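PDB 4L7T: NanU sialic acid binding protein, which probably binds sialic acid with high affinity at the outer membrane of Bacteroides fragilis, as a SusD-family partner in sialic acid uptake. Local coordinates for residues Q250-F253 against S254-F257; Q412-E415 against R416-K420; E424-K427 against A428-Y432. One frame throughout, in Å; residues are numbered along the deposited sequence.

Contact 1. Residues Q250-F253 against S254-F257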
ATOM      1  N   GLN A 250       7.988   8.472  13.880  1.00 13.97           N
ATOM      2  CA  GLN A 250       8.955   9.553  13.632  1.00 17.22           C
ATOM      3  C   GLN A 250       8.318  10.921  14.062  1.00 18.56           C
ATOM      4  O   GLN A 250       7.140  11.188  13.782  1.00 19.32           O
ATOM      5  CB  GLN A 250       9.315   9.574  12.142  1.00 17.86           C
ATOM      6  CG  GLN A 250      10.155   8.388  11.705  1.00 18.61           C
ATOM      7  CD  GLN A 250      11.632   8.614  12.169  1.00 24.72           C
ATOM      8  OE1 GLN A 250      12.061   7.987  13.109  1.00 22.30           O
ATOM      9  NE2 GLN A 250      12.329   9.616  11.599  1.00 22.83           N
ATOM     10  N   ASP A 251       9.099  11.845  14.674  1.00 17.60           N
ATOM     11  CA  ASP A 251       8.582  13.133  15.039  1.00 19.82           C
ATOM     12  C   ASP A 251       8.182  13.912  13.774  1.00 19.78           C
ATOM     13  O   ASP A 251       7.196  14.639  13.835  1.00 21.63           O
ATOM     14  CB  ASP A 251       9.694  13.985  15.725  1.00 20.40           C
ATOM     15  CG  ASP A 251       9.940  13.582  17.145  1.00 28.14           C
ATOM     16  OD1 ASP A 251       9.158  12.794  17.698  1.00 26.88           O
ATOM     17  OD2 ASP A 251      10.949  14.081  17.725  1.00 30.03           O
ATOM     18  N   ASP A 252       8.927  13.731  12.671  1.00 20.10           N
ATOM     19  CA  ASP A 252       8.732  14.467  11.406  1.00 21.00           C
ATOM     20  C   ASP A 252       8.082  13.518  10.385  1.00 18.09           C
ATOM     21  O   ASP A 252       8.711  12.512   9.913  1.00 17.78           O
ATOM     22  CB  ASP A 252      10.095  14.995  10.948  1.00 22.84           C
ATOM     23  CG  ASP A 252      10.042  15.880   9.685  1.00 31.08           C
ATOM     24  OD1 ASP A 252       9.160  15.714   8.810  1.00 32.52           O
ATOM     25  OD2 ASP A 252      10.963  16.743   9.518  1.00 38.08           O
ATOM     26  N   PHE A 253       6.819  13.803  10.073  1.00 19.67           N
ATOM     27  CA  PHE A 253       6.126  12.967   9.055  1.00 17.66           C
ATOM     28  C   PHE A 253       6.923  12.901   7.753  1.00 18.00           C
ATOM     29  O   PHE A 253       7.079  11.833   7.207  1.00 17.61           O
ATOM     30  CB  PHE A 253       4.711  13.541   8.813  1.00 17.78           C
ATOM     31  CG  PHE A 253       3.859  12.759   7.768  1.00 17.64           C
ATOM     32  CD1 PHE A 253       3.121  11.634   8.140  1.00 16.24           C
ATOM     33  CD2 PHE A 253       3.787  13.209   6.434  1.00 18.23           C
ATOM     34  CE1 PHE A 253       2.300  10.947   7.225  1.00 15.83           C
ATOM     35  CE2 PHE A 253       2.984  12.548   5.496  1.00 16.32           C
ATOM     36  CZ  PHE A 253       2.207  11.416   5.886  1.00 18.12           C
ATOM     37  N   SER A 254       7.479  13.999   7.245  1.00 19.38           N
ATOM     38  CA  SER A 254       8.223  13.867   5.987  1.00 20.72           C
ATOM     39  C   SER A 254       9.448  12.937   6.019  1.00 17.79           C
ATOM     40  O   SER A 254       9.760  12.308   5.006  1.00 19.39           O
ATOM     41  CB  SER A 254       8.627  15.234   5.463  1.00 21.32           C
ATOM     42  OG  SER A 254       9.607  15.761   6.338  1.00 23.57           O
ATOM     43  N   LYS A 255      10.084  12.819   7.195  1.00 19.27           N
ATOM     44  CA  LYS A 255      11.279  11.983   7.316  1.00 19.55           C
ATOM     45  C   LYS A 255      10.932  10.509   7.329  1.00 17.59           C
ATOM     46  O   LYS A 255      11.811   9.700   7.105  1.00 20.38           O
ATOM     47  CB  LYS A 255      12.127  12.356   8.534  1.00 21.99           C
ATOM     48  CG  LYS A 255      12.573  13.807   8.563  1.00 25.70           C
ATOM     49  CD  LYS A 255      13.523  13.973   9.780  1.00 34.59           C
ATOM     50  CE  LYS A 255      13.885  15.449  10.098  1.00 39.42           C
ATOM     51  NZ  LYS A 255      14.961  15.486  11.162  1.00 43.83           N
ATOM     52  N   VAL A 256       9.637  10.148   7.475  1.00 18.12           N
ATOM     53  CA  VAL A 256       9.265   8.729   7.302  1.00 16.78           C
ATOM     54  C   VAL A 256       9.667   8.210   5.904  1.00 15.94           C
ATOM     55  O   VAL A 256      10.033   7.065   5.745  1.00 15.99           O
ATOM     56  CB  VAL A 256       7.740   8.530   7.504  1.00 15.47           C
ATOM     57  CG1 VAL A 256       7.367   7.030   7.291  1.00 19.41           C
ATOM     58  CG2 VAL A 256       7.354   9.001   8.895  1.00 18.81           C
ATOM     59  N   PHE A 257       9.624   9.127   4.932  1.00 18.75           N
ATOM     60  CA  PHE A 257       9.759   8.762   3.512  1.00 19.54           C
ATOM     61  C   PHE A 257      11.075   9.180   2.886  1.00 22.03           C
ATOM     62  O   PHE A 257      11.268   8.955   1.693  1.00 23.96           O
ATOM     63  CB  PHE A 257       8.596   9.350   2.717  1.00 20.02           C
ATOM     64  CG  PHE A 257       7.264   9.065   3.354  1.00 15.07           C
ATOM     65  CD1 PHE A 257       6.657   7.811   3.159  1.00 15.05           C
ATOM     66  CD2 PHE A 257       6.618  10.030   4.162  1.00 15.69           C
ATOM     67  CE1 PHE A 257       5.468   7.537   3.767  1.00 16.23           C
ATOM     68  CE2 PHE A 257       5.343   9.703   4.782  1.00 16.31           C
ATOM     69  CZ  PHE A 257       4.824   8.460   4.553  1.00 17.78           C
TER
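Asp-252 grips Ser-254 and Lys-255 through its carboxylate, forming a weakly bonded Asx turn that leads into a turn with helical backbone angles (254-256) in the loop between helix 227-244 and strand 267-271 of the SusD-like fold. With CG anti to the backbone N (chi1 -176°), the Asp-252 side chain folds forward over the residues that follow it. Its CB lies 3.6 Å from Lys-255 CG, and its CG is flanked by the same methylene. OD1 gathers three donors. Ser-254 OG gives Asp-252 OD1 a short bond of 2.5 Å, arriving on the syn side but 32° out of the carboxylate plane. Ser-254 N, 2.9 Å from Asp-252 OD1, and the more distant Lys-255 N add weak bonds, the first poorly aimed, the second long. Asp-252 OD2 instead faces hydrocarbon, with Lys-255 CE at 3.2 Å. The lysine chain is extended beyond CG and crosses the aspartate at about a right angle, carrying its ammonium past the carboxylate: Lys-255 NZ stands 4.5 Å from Asp-252 OD2, too far for a salt bridge though probably close enough for some attraction.

On the backbone, Val-256 N bonds to Phe-253 O and Phe-257 N to Ser-254 O, two successive three-residue steps that close the turn. Val-256 CG2 packs on Gln-250 CB at 3.8 Å. The two phenylalanines are turned inward, Phe-253 against Arg-339 and Ala-342 of helix 339-343, Phe-257 against Pro-384 of strand 383-387. Their rings form a T-shaped (edge-to-face) pair, the planes at 68° and the centroids of Phe-253 and Phe-257 5.3 Å apart. Phe-257 supplies the edge: its CE2 sits over the Phe-253 face, offset toward the rim, 3.7 Å from Phe-253 CZ.

Contact 2. Residues Q412-E415 against R416-K420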
ATOM      1  N   GLN A 412      -2.781   9.729  19.063  1.00 13.95           N
ATOM      2  CA  GLN A 412      -1.316   9.563  18.952  1.00 14.87           C
ATOM      3  C   GLN A 412      -0.837   9.917  17.526  1.00 15.26           C
ATOM      4  O   GLN A 412       0.189  10.598  17.301  1.00 14.18           O
ATOM      5  CB  GLN A 412      -0.936   8.112  19.271  1.00 16.66           C
ATOM      6  CG  GLN A 412       0.594   7.907  19.407  1.00 18.37           C
ATOM      7  CD  GLN A 412       0.982   6.495  19.989  1.00 19.58           C
ATOM      8  OE1 GLN A 412       0.131   5.707  20.363  1.00 22.61           O
ATOM      9  NE2 GLN A 412       2.290   6.235  20.065  1.00 27.43           N
ATOM     10  N   VAL A 413      -1.632   9.488  16.558  1.00 13.11           N
ATOM     11  CA  VAL A 413      -1.313   9.789  15.150  1.00 13.31           C
ATOM     12  C   VAL A 413      -1.535  11.294  14.812  1.00 13.79           C
ATOM     13  O   VAL A 413      -0.687  11.907  14.194  1.00 13.63           O
ATOM     14  CB  VAL A 413      -2.124   8.868  14.213  1.00 11.60           C
ATOM     15  CG1 VAL A 413      -1.897   9.231  12.742  1.00 12.70           C
ATOM     16  CG2 VAL A 413      -1.648   7.398  14.393  1.00 11.90           C
ATOM     17  N   ARG A 414      -2.632  11.882  15.253  1.00 13.06           N
ATOM     18  CA  ARG A 414      -2.840  13.346  15.058  1.00 14.55           C
ATOM     19  C   ARG A 414      -1.776  14.220  15.709  1.00 13.58           C
ATOM     20  O   ARG A 414      -1.323  15.209  15.141  1.00 17.11           O
ATOM     21  CB  ARG A 414      -4.195  13.760  15.607  1.00 12.27           C
ATOM     22  CG  ARG A 414      -5.268  13.232  14.743  1.00 14.06           C
ATOM     23  CD  ARG A 414      -6.680  13.679  15.198  1.00 13.41           C
ATOM     24  NE  ARG A 414      -7.698  13.036  14.314  1.00 14.89           N
ATOM     25  CZ  ARG A 414      -9.023  13.263  14.396  1.00 14.06           C
ATOM     26  NH1 ARG A 414      -9.520  14.116  15.346  1.00 17.13           N
ATOM     27  NH2 ARG A 414      -9.921  12.621  13.599  1.00 15.29           N
ATOM     28  N   GLU A 415      -1.346  13.871  16.928  1.00 15.16           N
ATOM     29  CA  GLU A 415      -0.340  14.662  17.601  1.00 16.49           C
ATOM     30  C   GLU A 415       0.953  14.754  16.744  1.00 15.52           C
ATOM     31  O   GLU A 415       1.574  15.802  16.626  1.00 16.05           O
ATOM     32  CB  GLU A 415      -0.060  14.068  18.994  1.00 17.62           C
ATOM     33  CG  GLU A 415       1.162  14.757  19.657  1.00 21.17           C
ATOM     34  CD  GLU A 415       1.603  14.072  20.956  1.00 28.30           C
ATOM     35  OE1 GLU A 415       2.125  12.930  20.910  1.00 27.03           O
ATOM     36  OE2 GLU A 415       1.471  14.687  22.038  1.00 30.54           O
ATOM     37  N   ARG A 416       1.361  13.637  16.129  1.00 13.43           N
ATOM     38  CA  ARG A 416       2.539  13.610  15.227  1.00 13.94           C
ATOM     39  C   ARG A 416       2.300  14.559  14.026  1.00 15.18           C
ATOM     40  O   ARG A 416       3.213  15.278  13.612  1.00 16.61           O
ATOM     41  CB  ARG A 416       2.957  12.148  14.802  1.00 14.02           C
ATOM     42  CG  ARG A 416       4.306  12.126  14.089  1.00 14.71           C
ATOM     43  CD  ARG A 416       4.215  12.383  12.540  1.00 13.77           C
ATOM     44  NE  ARG A 416       3.520  11.262  11.902  1.00 15.30           N
ATOM     45  CZ  ARG A 416       4.082  10.091  11.660  1.00 13.60           C
ATOM     46  NH1 ARG A 416       5.367   9.862  11.959  1.00 14.95           N
ATOM     47  NH2 ARG A 416       3.354   9.133  11.077  1.00 12.57           N
ATOM     48  N   ALA A 417       1.104  14.506  13.458  1.00 15.52           N
ATOM     49  CA  ALA A 417       0.744  15.216  12.220  1.00 16.07           C
ATOM     50  C   ALA A 417       0.764  16.784  12.447  1.00 14.96           C
ATOM     51  O   ALA A 417       1.291  17.566  11.615  1.00 17.38           O
ATOM     52  CB  ALA A 417      -0.696  14.786  11.776  1.00 15.19           C
ATOM     53  N   TYR A 418       0.190  17.180  13.592  1.00 15.45           N
ATOM     54  CA  TYR A 418       0.108  18.603  13.936  1.00 16.90           C
ATOM     55  C   TYR A 418       1.329  19.134  14.662  1.00 18.54           C
ATOM     56  O   TYR A 418       1.553  20.347  14.677  1.00 19.32           O
ATOM     57  CB  TYR A 418      -1.139  18.899  14.718  1.00 14.54           C
ATOM     58  CG  TYR A 418      -2.421  18.721  13.965  1.00 19.16           C
ATOM     59  CD1 TYR A 418      -2.816  19.629  12.975  1.00 17.69           C
ATOM     60  CD2 TYR A 418      -3.223  17.608  14.213  1.00 16.23           C
ATOM     61  CE1 TYR A 418      -4.026  19.448  12.274  1.00 19.48           C
ATOM     62  CE2 TYR A 418      -4.483  17.400  13.525  1.00 18.16           C
ATOM     63  CZ  TYR A 418      -4.868  18.347  12.550  1.00 15.51           C
ATOM     64  OH  TYR A 418      -6.093  18.117  11.964  1.00 20.08           O
ATOM     65  N   GLY A 419       2.150  18.254  15.229  1.00 17.61           N
ATOM     66  CA  GLY A 419       3.242  18.666  16.134  1.00 20.83           C
ATOM     67  C   GLY A 419       2.755  18.733  17.580  1.00 19.87           C
ATOM     68  O   GLY A 419       1.659  19.149  17.854  1.00 20.00           O
ATOM     69  N   LYS A 420       3.585  18.304  18.526  1.00 21.91           N
ATOM     70  CA  LYS A 420       3.090  18.170  19.909  1.00 22.31           C
ATOM     71  C   LYS A 420       2.516  19.441  20.493  1.00 22.95           C
ATOM     72  O   LYS A 420       1.443  19.431  21.081  1.00 22.27           O
ATOM     73  CB  LYS A 420       4.235  17.684  20.799  1.00 24.07           C
ATOM     74  CG  LYS A 420       4.666  16.243  20.481  1.00 28.13           C
ATOM     75  CD  LYS A 420       6.077  15.974  21.062  1.00 35.49           C
ATOM     76  CE  LYS A 420       6.864  14.937  20.241  1.00 40.97           C
ATOM     77  NZ  LYS A 420       7.182  13.681  20.955  1.00 41.46           N
TER
HETATM   78  O   HOH W   1       0.705  11.533  11.605  1.00 14.95           O
HETATM   79  O   HOH W   2       0.622  17.002  22.422  1.00 26.59           O
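Gln-412 and Arg-416 are joined by a long, weak backbone bond in the last turns of helix 407-418. At the next step Val-413 O receives Ala-417 N at 3.2 Å, in the carbonyl plane. The same oxygen also accepts from a water that in turn takes the N-H of Arg-416 NE (2.8 Å from the water oxygen), in the plane of the guanidinium. Bends at chi2 and chi3 turn the arginine chain so that NE faces this water, while the terminal nitrogens lead away from the helix to salt bridges with Glu-266 and Glu-463. Arg-414 O makes a nearly linear bond with Tyr-418 N (2.9 Å), and Tyr-418 CD2 lies 3.2 Å from that same Arg-414 oxygen. The Arg-414 guanidinium points off the helix to Glu-459 and Asp-449. Glu-415 O ends the series in a weak bond to the N of Gly-419, whose positive phi (89°) takes the chain out of the helix and into helix 420-425.

The Glu-415 side chain crosses Lys-420 obliquely, its CD 3.8 Å from Lys-420 CG. A second water spans from Glu-415 OE2 to Lys-420 O. Lys-420 NZ also makes a long, weak ion pair with Asp-251. Because Glu-415 OE1 and Lys-420 NZ remain 5.1 Å apart, the pairing of these two residues appears to rest on carbon packing and a water bridge, with charge attraction probably secondary.

Contact 3. Residues E424-K427 against A428-Y432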
ATOM      1  N   GLU A 424      -1.491  20.334  21.247  1.00 23.20           N
ATOM      2  CA  GLU A 424      -1.946  20.574  22.611  1.00 25.20           C
ATOM      3  C   GLU A 424      -2.701  21.924  22.715  1.00 25.49           C
ATOM      4  O   GLU A 424      -3.788  21.992  23.289  1.00 26.75           O
ATOM      5  CB  GLU A 424      -0.747  20.494  23.567  1.00 25.11           C
ATOM      6  CG  GLU A 424      -1.028  21.068  24.975  1.00 31.80           C
ATOM      7  CD  GLU A 424      -2.082  20.329  25.729  1.00 39.24           C
ATOM      8  OE1 GLU A 424      -2.206  19.095  25.501  1.00 38.52           O
ATOM      9  OE2 GLU A 424      -2.776  20.993  26.570  1.00 42.79           O
ATOM     10  N   ALA A 425      -2.188  22.953  22.061  1.00 25.46           N
ATOM     11  CA  ALA A 425      -2.852  24.264  22.131  1.00 26.36           C
ATOM     12  C   ALA A 425      -4.231  24.182  21.459  1.00 28.21           C
ATOM     13  O   ALA A 425      -5.234  24.825  21.883  1.00 28.67           O
ATOM     14  CB  ALA A 425      -1.954  25.298  21.446  1.00 26.09           C
ATOM     15  N   ASN A 426      -4.315  23.361  20.401  1.00 25.28           N
ATOM     16  CA  ASN A 426      -5.528  23.330  19.615  1.00 25.44           C
ATOM     17  C   ASN A 426      -6.367  22.082  19.755  1.00 24.49           C
ATOM     18  O   ASN A 426      -7.144  21.748  18.883  1.00 25.28           O
ATOM     19  CB  ASN A 426      -5.210  23.557  18.137  1.00 25.27           C
ATOM     20  CG  ASN A 426      -4.623  24.899  17.876  1.00 28.02           C
ATOM     21  OD1 ASN A 426      -5.358  25.868  17.633  1.00 31.31           O
ATOM     22  ND2 ASN A 426      -3.321  24.990  17.878  1.00 28.28           N
ATOM     23  N   LYS A 427      -6.237  21.410  20.889  1.00 23.50           N
ATOM     24  CA  LYS A 427      -6.964  20.180  21.109  1.00 24.94           C
ATOM     25  C   LYS A 427      -8.504  20.305  21.044  1.00 24.82           C
ATOM     26  O   LYS A 427      -9.191  19.388  20.631  1.00 24.31           O
ATOM     27  CB  LYS A 427      -6.418  19.543  22.392  1.00 25.09           C
ATOM     28  CG  LYS A 427      -6.860  20.210  23.736  1.00 29.58           C
ATOM     29  CD  LYS A 427      -5.998  19.635  24.877  1.00 35.29           C
ATOM     30  CE  LYS A 427      -6.082  20.485  26.133  1.00 37.75           C
ATOM     31  NZ  LYS A 427      -5.687  19.570  27.237  1.00 39.95           N
ATOM     32  N   ALA A 428      -9.080  21.461  21.417  1.00 23.30           N
ATOM     33  CA  ALA A 428     -10.513  21.569  21.464  1.00 23.37           C
ATOM     34  C   ALA A 428     -11.073  21.616  20.036  1.00 23.02           C
ATOM     35  O   ALA A 428     -12.255  21.385  19.819  1.00 25.42           O
ATOM     36  CB  ALA A 428     -10.894  22.871  22.211  1.00 24.55           C
ATOM     37  N   THR A 429     -10.223  21.890  19.046  1.00 24.28           N
ATOM     38  CA  THR A 429     -10.723  21.705  17.658  1.00 24.58           C
ATOM     39  C   THR A 429     -10.118  20.540  16.808  1.00 23.53           C
ATOM     40  O   THR A 429     -10.725  20.167  15.807  1.00 24.27           O
ATOM     41  CB  THR A 429     -10.586  22.979  16.824  1.00 24.34           C
ATOM     42  OG1 THR A 429      -9.213  23.341  16.765  1.00 29.04           O
ATOM     43  CG2 THR A 429     -11.489  24.158  17.429  1.00 28.07           C
ATOM     44  N   LEU A 430      -8.932  20.058  17.185  1.00 20.87           N
ATOM     45  CA  LEU A 430      -8.178  19.114  16.343  1.00 19.33           C
ATOM     46  C   LEU A 430      -8.123  17.720  16.920  1.00 19.96           C
ATOM     47  O   LEU A 430      -8.018  16.728  16.162  1.00 18.94           O
ATOM     48  CB  LEU A 430      -6.760  19.607  16.080  1.00 19.97           C
ATOM     49  CG  LEU A 430      -6.691  20.973  15.399  1.00 19.68           C
ATOM     50  CD1 LEU A 430      -5.235  21.345  15.230  1.00 23.12           C
ATOM     51  CD2 LEU A 430      -7.416  20.936  14.016  1.00 25.29           C
ATOM     52  N   ALA A 431      -8.161  17.603  18.255  1.00 17.68           N
ATOM     53  CA  ALA A 431      -8.086  16.280  18.833  1.00 17.80           C
ATOM     54  C   ALA A 431      -9.391  15.522  18.700  1.00 17.48           C
ATOM     55  O   ALA A 431     -10.493  16.127  18.806  1.00 18.89           O
ATOM     56  CB  ALA A 431      -7.631  16.408  20.352  1.00 18.57           C
ATOM     57  N   TYR A 432      -9.345  14.190  18.515  1.00 16.70           N
ATOM     58  CA  TYR A 432     -10.541  13.375  18.493  1.00 15.68           C
ATOM     59  C   TYR A 432     -11.227  13.421  19.877  1.00 18.12           C
ATOM     60  O   TYR A 432     -10.507  13.307  20.899  1.00 18.33           O
ATOM     61  CB  TYR A 432     -10.176  11.933  18.125  1.00 15.96           C
ATOM     62  CG  TYR A 432     -11.334  10.964  18.128  1.00 14.18           C
ATOM     63  CD1 TYR A 432     -12.185  10.850  16.984  1.00 14.71           C
ATOM     64  CD2 TYR A 432     -11.669  10.245  19.287  1.00 14.34           C
ATOM     65  CE1 TYR A 432     -13.263  10.006  16.975  1.00 15.58           C
ATOM     66  CE2 TYR A 432     -12.730   9.301  19.273  1.00 12.58           C
ATOM     67  CZ  TYR A 432     -13.575   9.250  18.104  1.00 17.39           C
ATOM     68  OH  TYR A 432     -14.618   8.354  18.051  1.00 18.57           O
TER
HETATM   69  O   HOH W   3      -7.574  23.956  22.476  1.00 32.84           O
HETATM   70  O   HOH W   4      -8.384  25.310  18.450  1.00 35.81           O
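Asn-426 and Leu-430 lie one above the other along a short helical turn, CB of the asparagine meeting CD1 of the leucine at 3.7 Å. The leucine CG stands anti to its own carbonyl carbon (chi1 -58°), which brings CD1 against Asn-426 CB and the branched end inward to Phe-422 and Tyr-418. The asparagine amide heads the other way. Its ND2 binds Phe-422 O, and its OD1 accepts from a water at 3.2 Å that also lies within hydrogen-bonding distance of Thr-429 OG1.

Asn-426 is the break between helix 420-425 and the single turn 427-430: it holds the N-cap position of the second, yet its side chain makes no capping bond. Its backbone O does the work at this end, gripped by two donors. Leu-430 N lies almost in line with the C=O of Asn-426, 3.0 Å from its O, though the N-H is bent off that line, whereas Thr-429 N, 3.1 Å from Asn-426 O, sits well above the carbonyl plane.

One residue on, Lys-427 CB rests against Ala-431 CB at 3.9 Å, and Ala-431 N bonds to Lys-427 O with the donor tilted 31° from the carbonyl plane. The lysine CG lies between backbone N and carbonyl carbon (chi1 75°). From there the extended chain runs across the end of the preceding helix, where Lys-427 NZ reaches Glu-424 OE2 in a weak salt bridge of 3.3 Å.

How the contacts relate
Read from the N terminus, the three contacts are local and follow in series, none enclosing or crossing another. Contact 1 closes a turn between helix 227-244 and strand 267-271. Contact 2 closes the end of helix 407-418, and contact 3, just downstream, the turn after helix 420-425. Contacts 1 and 2, centres 11 Å apart, meet through Arg-416, whose NH1 probably bonds to Gln-250 O and whose NE packs on the Phe-253 ring. Contacts 2 and 3 meet through Arg-414 NH1, probably bonded to Leu-430 O, and through Tyr-418 against Leu-430. Helix 407-418 thus links the other two, which do not touch: their nearest atoms are about 13 Å apart.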